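Local coordinates for protein trans-isoprenyl diphosphate synthase (Caulobacter crescentus, PDB 3OYR) that probably makes octaprenyl diphosphate, the precursor of quinone side chains, by adding isopentenyl units to farnesyl diphosphate, at residues 96-99 with 100-103; 178-181 with 182-185. One frame throughout, in Å; residues are numbered along the deposited sequence.

Contact 1: 96-99 with 100-103; sequences FIHT and ATLL. With DMA (dimethylallyl diphosphate), chain D; DMA (dimethylallyl diphosphate), chain G.
Leu102 lays its CD1 methyl over one face of the His98 ring, 4.1 Å from the ring centroid and 27° off the normal, a CH-pi contact between residues one helical turn apart. CG of His98 stands anti to the backbone N (chi1 170°), which swings the imidazole along the helix to meet that methyl. At the ring's edge, NE2 donates to O1B of one dimethylallyl diphosphate at 2.8 Å (158° at the hydrogen), while ND1 faces a water 2.8 Å away. The water in turn donates to Thr101 OG1 at 2.7 Å. OG1 itself donates a hydrogen bond to His98 O at 2.6 Å, and the same carbonyl also accepts from Leu102 N. This turn belongs to helix 87-109 of the mainly helical isoprenoid synthase fold; further along the same helix are Asp105 and Asp109, both calcium-bound. A valine in place of Thr101 takes the hydroxyl donor from His98 O and would probably deprive the water of its link to the threonine, leaving the imidazole less firmly held. Leu102 CD2 points to the second dimethylallyl diphosphate, 3.6 Å from its C5, and Thr101 OG1 approaches that same methyl carbon at 3.4 Å. Arg115 also packs against His98 and Leu102.

Contact 2: 178-181 with 182-185; sequences NLSQ and AVYL
Ser180 OG takes the amide hydrogen of Val183 at 3.2 Å, an almost straight bond (172° at the hydrogen). OG reaches that amide because it is tucked between the serine's own backbone N and carbonyl carbon (chi1 74°), folding the hydroxyl back over the start of the helix. The CG2 methyl of Val183 lies alongside the same oxygen, 3.4 Å off. Two backbone bonds follow: Tyr184 N gives to Ser180 O at 3.1 Å, and Leu185 N gives to Gln181 O at 2.8 Å. On the flank, Leu179 CD1 meets Val183 CG1 at 3.7 Å, and Leu179 CD2 comes to 4.3 Å from Tyr184 CB.

Ser180 is thus the N-cap of helix 181-206, and the pairing of Leu179, just before the cap, with Tyr184 in the first turn occupies the positions of a hydrophobic staple. The serine hydroxyl supplies the acceptor that a helical carbonyl would supply to an amide deeper in the helix, while the leucine bridges loop and first turn by apolar contact.

Farther out, Leu179 packs on Leu262 of helix 259-267 and touches Ser174 and Ala257. Tyr184 CG lies anti to its own N (chi1 167°), which sends the ring away from the cap, with Gln181 O near the plane of the ring at its edge. The ring packs on Leu259 and Thr258, and its hydroxyl is hydrogen-bonded to Asp233 OD2, next in sequence to the calcium ligand Asp232 on helix 211-238. The extended chain of Gln181 rests on Leu259, Leu263 and Leu309, the last on helix 302-320, where Tyr313 takes Leu185.

How the contacts relate
Contact 1 and contact 2 do not touch: their centres are 25 Å apart and their nearest atoms about 16 Å. They are related through the substrate pocket. The turn at 96-103 lines it directly, with His98, Thr101 and Leu102 among the residues that contact the two bound dimethylallyl diphosphates. Contact 2 stands a shell back, where the Tyr184 side chain is about 8 Å from a dimethylallyl diphosphate and about 8 Å from the side chain of Asp232. The side chains of Leu102 and Asp232 are about 9 Å apart. A bound calcium lies about 7 Å from the Leu102 side chain, and one lies about 9 Å from that of Tyr184.

Contact 1: 96-99 with 100-103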
loop_
_atom_site.group_PDB
_atom_site.type_symbol
_atom_site.label_atom_id
_atom_site.label_comp_id
_atom_site.label_asym_id
_atom_site.label_seq_id
_atom_site.Cartn_x
_atom_site.Cartn_y
_atom_site.Cartn_z
ATOM N N PHE B 96 1.364 10.132 -4.888
ATOM C CA PHE B 96 2.021 8.986 -4.259
ATOM C C PHE B 96 1.142 7.756 -4.274
ATOM O O PHE B 96 1.619 6.665 -4.609
ATOM C CB PHE B 96 2.445 9.272 -2.812
ATOM C CG PHE B 96 3.743 10.051 -2.696
ATOM C CD1 PHE B 96 4.746 9.927 -3.655
ATOM C CD2 PHE B 96 3.959 10.893 -1.622
ATOM C CE1 PHE B 96 5.943 10.655 -3.553
ATOM C CE2 PHE B 96 5.145 11.617 -1.510
ATOM C CZ PHE B 96 6.140 11.498 -2.473
ATOM N N ILE B 97 -0.140 7.923 -3.943
ATOM C CA ILE B 97 -1.055 6.776 -4.000
ATOM C C ILE B 97 -1.106 6.216 -5.417
ATOM O O ILE B 97 -0.936 5.010 -5.614
ATOM C CB ILE B 97 -2.479 7.069 -3.434
ATOM C CG1 ILE B 97 -2.425 7.118 -1.902
ATOM C CG2 ILE B 97 -3.470 5.958 -3.863
ATOM C CD1 ILE B 97 -3.563 7.966 -1.254
ATOM N N HIS B 98 -1.261 7.102 -6.396
ATOM C CA HIS B 98 -1.252 6.709 -7.798
ATOM C C HIS B 98 0.056 5.974 -8.175
ATOM O O HIS B 98 0.017 4.880 -8.753
ATOM C CB HIS B 98 -1.513 7.936 -8.676
ATOM C CG HIS B 98 -1.296 7.708 -10.141
ATOM N ND1 HIS B 98 -2.002 6.771 -10.864
ATOM C CD2 HIS B 98 -0.492 8.339 -11.031
ATOM C CE1 HIS B 98 -1.620 6.810 -12.129
ATOM N NE2 HIS B 98 -0.705 7.753 -12.258
ATOM N N THR B 99 1.194 6.546 -7.780
ATOM C CA THR B 99 2.512 5.988 -8.086
ATOM C C THR B 99 2.678 4.602 -7.511
ATOM O O THR B 99 3.169 3.702 -8.184
ATOM C CB THR B 99 3.676 6.910 -7.582
ATOM O OG1 THR B 99 3.498 8.236 -8.106
ATOM C CG2 THR B 99 5.018 6.360 -8.040
ATOM N N ALA B 100 2.259 4.441 -6.260
ATOM C CA ALA B 100 2.283 3.145 -5.598
ATOM C C ALA B 100 1.423 2.090 -6.301
ATOM O O ALA B 100 1.830 0.918 -6.410
ATOM C CB ALA B 100 1.827 3.296 -4.166
ATOM N N THR B 101 0.238 2.498 -6.763
ATOM C CA THR B 101 -0.660 1.556 -7.439
ATOM C C THR B 101 -0.066 1.125 -8.774
ATOM O O THR B 101 -0.254 -0.009 -9.180
ATOM C CB THR B 101 -2.063 2.134 -7.737
ATOM O OG1 THR B 101 -1.949 3.179 -8.708
ATOM C CG2 THR B 101 -2.740 2.644 -6.467
ATOM N N LEU B 102 0.641 2.037 -9.442
ATOM C CA LEU B 102 1.409 1.691 -10.650
ATOM C C LEU B 102 2.458 0.614 -10.421
ATOM O O LEU B 102 2.536 -0.352 -11.191
ATOM C CB LEU B 102 2.071 2.921 -11.271
ATOM C CG LEU B 102 1.137 4.039 -11.725
ATOM C CD1 LEU B 102 1.951 5.165 -12.330
ATOM C CD2 LEU B 102 0.059 3.542 -12.722
ATOM N N LEU B 103 3.256 0.781 -9.366
ATOM C CA LEU B 103 4.305 -0.181 -9.047
ATOM C C LEU B 103 3.698 -1.557 -8.793
ATOM O O LEU B 103 4.164 -2.549 -9.331
ATOM C CB LEU B 103 5.133 0.286 -7.849
ATOM C CG LEU B 103 6.071 1.480 -8.106
ATOM C CD1 LEU B 103 6.659 1.987 -6.815
ATOM C CD2 LEU B 103 7.176 1.144 -9.091
HETATM C C1 DMA D . -2.228 4.955 -15.567
HETATM O O1 DMA D . -2.551 6.322 -15.279
HETATM C C2 DMA D . -3.268 4.383 -14.671
HETATM C C3 DMA D . -4.481 4.042 -15.114
HETATM C C4 DMA D . -4.861 4.077 -16.570
HETATM C C5 DMA D . -5.464 3.577 -14.085
HETATM P PA DMA D . -2.195 7.602 -16.178
HETATM O O1A DMA D . -2.757 8.868 -15.564
HETATM O O2A DMA D . -2.613 7.314 -17.593
HETATM O O3A DMA D . -0.585 7.504 -16.021
HETATM P PB DMA D . 0.514 8.689 -15.850
HETATM O O1B DMA D . 0.475 9.090 -14.388
HETATM O O2B DMA D . 1.725 7.855 -16.211
HETATM O O3B DMA D . 0.186 9.815 -16.793
HETATM C C1 DMA G . -5.404 -0.090 -13.722
HETATM O O1 DMA G . -5.529 0.141 -15.120
HETATM C C2 DMA G . -4.089 0.348 -13.157
HETATM C C3 DMA G . -3.984 0.980 -11.982
HETATM C C4 DMA G . -5.151 1.316 -11.108
HETATM C C5 DMA G . -2.612 1.360 -11.534
HETATM P PA DMA G . -4.608 -0.532 -16.284
HETATM O O1A DMA G . -5.468 -0.448 -17.509
HETATM O O2A DMA G . -3.998 -1.843 -15.867
HETATM O O3A DMA G . -3.470 0.614 -16.366
HETATM P PB DMA G . -2.124 0.571 -17.261
HETATM O O1B DMA G . -1.648 1.972 -16.983
HETATM O O2B DMA G . -2.580 0.291 -18.674
HETATM O O3B DMA G . -1.257 -0.547 -16.727
HETATM O O HOH W 1 -3.770 4.732 -10.023
#

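Contact 2: 178-181 with 182-185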
loop_
_atom_site.group_PDB
_atom_site.type_symbol
_atom_site.label_atom_id
_atom_site.label_comp_id
_atom_site.label_asym_id
_atom_site.label_seq_id
_atom_site.Cartn_x
_atom_site.Cartn_y
_atom_site.Cartn_z
ATOM N N ASN B 178 -16.797 -14.528 -20.492
ATOM C CA ASN B 178 -18.158 -14.277 -20.050
ATOM C C ASN B 178 -18.219 -13.240 -18.918
ATOM O O ASN B 178 -18.960 -13.385 -17.938
ATOM C CB ASN B 178 -18.871 -15.577 -19.688
ATOM C CG ASN B 178 -20.297 -15.620 -20.222
ATOM O OD1 ASN B 178 -20.532 -15.456 -21.427
ATOM N ND2 ASN B 178 -21.258 -15.839 -19.327
ATOM N N LEU B 179 -17.412 -12.196 -19.076
ATOM C CA LEU B 179 -17.447 -11.032 -18.219
ATOM C C LEU B 179 -18.536 -10.100 -18.747
ATOM O O LEU B 179 -18.584 -9.794 -19.940
ATOM C CB LEU B 179 -16.073 -10.343 -18.238
ATOM C CG LEU B 179 -15.900 -8.962 -17.597
ATOM C CD1 LEU B 179 -15.940 -9.079 -16.090
ATOM C CD2 LEU B 179 -14.594 -8.324 -18.026
ATOM N N SER B 180 -19.425 -9.662 -17.870
ATOM C CA SER B 180 -20.473 -8.738 -18.290
ATOM C C SER B 180 -19.936 -7.316 -18.302
ATOM O O SER B 180 -18.905 -7.026 -17.698
ATOM C CB SER B 180 -21.707 -8.840 -17.384
ATOM O OG SER B 180 -21.465 -8.235 -16.128
ATOM N N GLN B 181 -20.648 -6.446 -19.009
ATOM C CA GLN B 181 -20.351 -5.033 -19.079
ATOM C C GLN B 181 -20.513 -4.387 -17.695
ATOM O O GLN B 181 -19.745 -3.492 -17.335
ATOM C CB GLN B 181 -21.273 -4.382 -20.116
ATOM C CG GLN B 181 -21.070 -2.882 -20.339
ATOM C CD GLN B 181 -21.534 -2.413 -21.713
ATOM O OE1 GLN B 181 -21.849 -1.238 -21.904
ATOM N NE2 GLN B 181 -21.568 -3.331 -22.678
ATOM N N ALA B 182 -21.491 -4.868 -16.923
ATOM C CA ALA B 182 -21.788 -4.327 -15.604
ATOM C C ALA B 182 -20.657 -4.593 -14.601
ATOM O O ALA B 182 -20.268 -3.692 -13.860
ATOM C CB ALA B 182 -23.121 -4.856 -15.089
ATOM N N VAL B 183 -20.136 -5.820 -14.589
ATOM C CA VAL B 183 -18.972 -6.154 -13.768
ATOM C C VAL B 183 -17.742 -5.369 -14.243
ATOM O O VAL B 183 -17.004 -4.838 -13.417
ATOM C CB VAL B 183 -18.691 -7.694 -13.698
ATOM C CG1 VAL B 183 -17.402 -8.004 -12.894
ATOM C CG2 VAL B 183 -19.891 -8.434 -13.070
ATOM N N TYR B 184 -17.554 -5.269 -15.562
ATOM C CA TYR B 184 -16.497 -4.446 -16.118
ATOM C C TYR B 184 -16.546 -2.991 -15.633
ATOM O O TYR B 184 -15.514 -2.447 -15.244
ATOM C CB TYR B 184 -16.509 -4.476 -17.639
ATOM C CG TYR B 184 -15.636 -3.405 -18.250
ATOM C CD1 TYR B 184 -14.264 -3.574 -18.346
ATOM C CD2 TYR B 184 -16.189 -2.216 -18.719
ATOM C CE1 TYR B 184 -13.472 -2.603 -18.896
ATOM C CE2 TYR B 184 -15.397 -1.230 -19.251
ATOM C CZ TYR B 184 -14.045 -1.436 -19.351
ATOM O OH TYR B 184 -13.260 -0.445 -19.898
ATOM N N LEU B 185 -17.728 -2.373 -15.692
ATOM C CA LEU B 185 -17.913 -0.999 -15.232
ATOM C C LEU B 185 -17.749 -0.838 -13.726
ATOM O O LEU B 185 -17.389 0.232 -13.253
ATOM C CB LEU B 185 -19.281 -0.458 -15.642
ATOM C CG LEU B 185 -19.556 -0.165 -17.123
ATOM C CD1 LEU B 185 -21.021 0.274 -17.279
ATOM C CD2 LEU B 185 -18.607 0.875 -17.699
#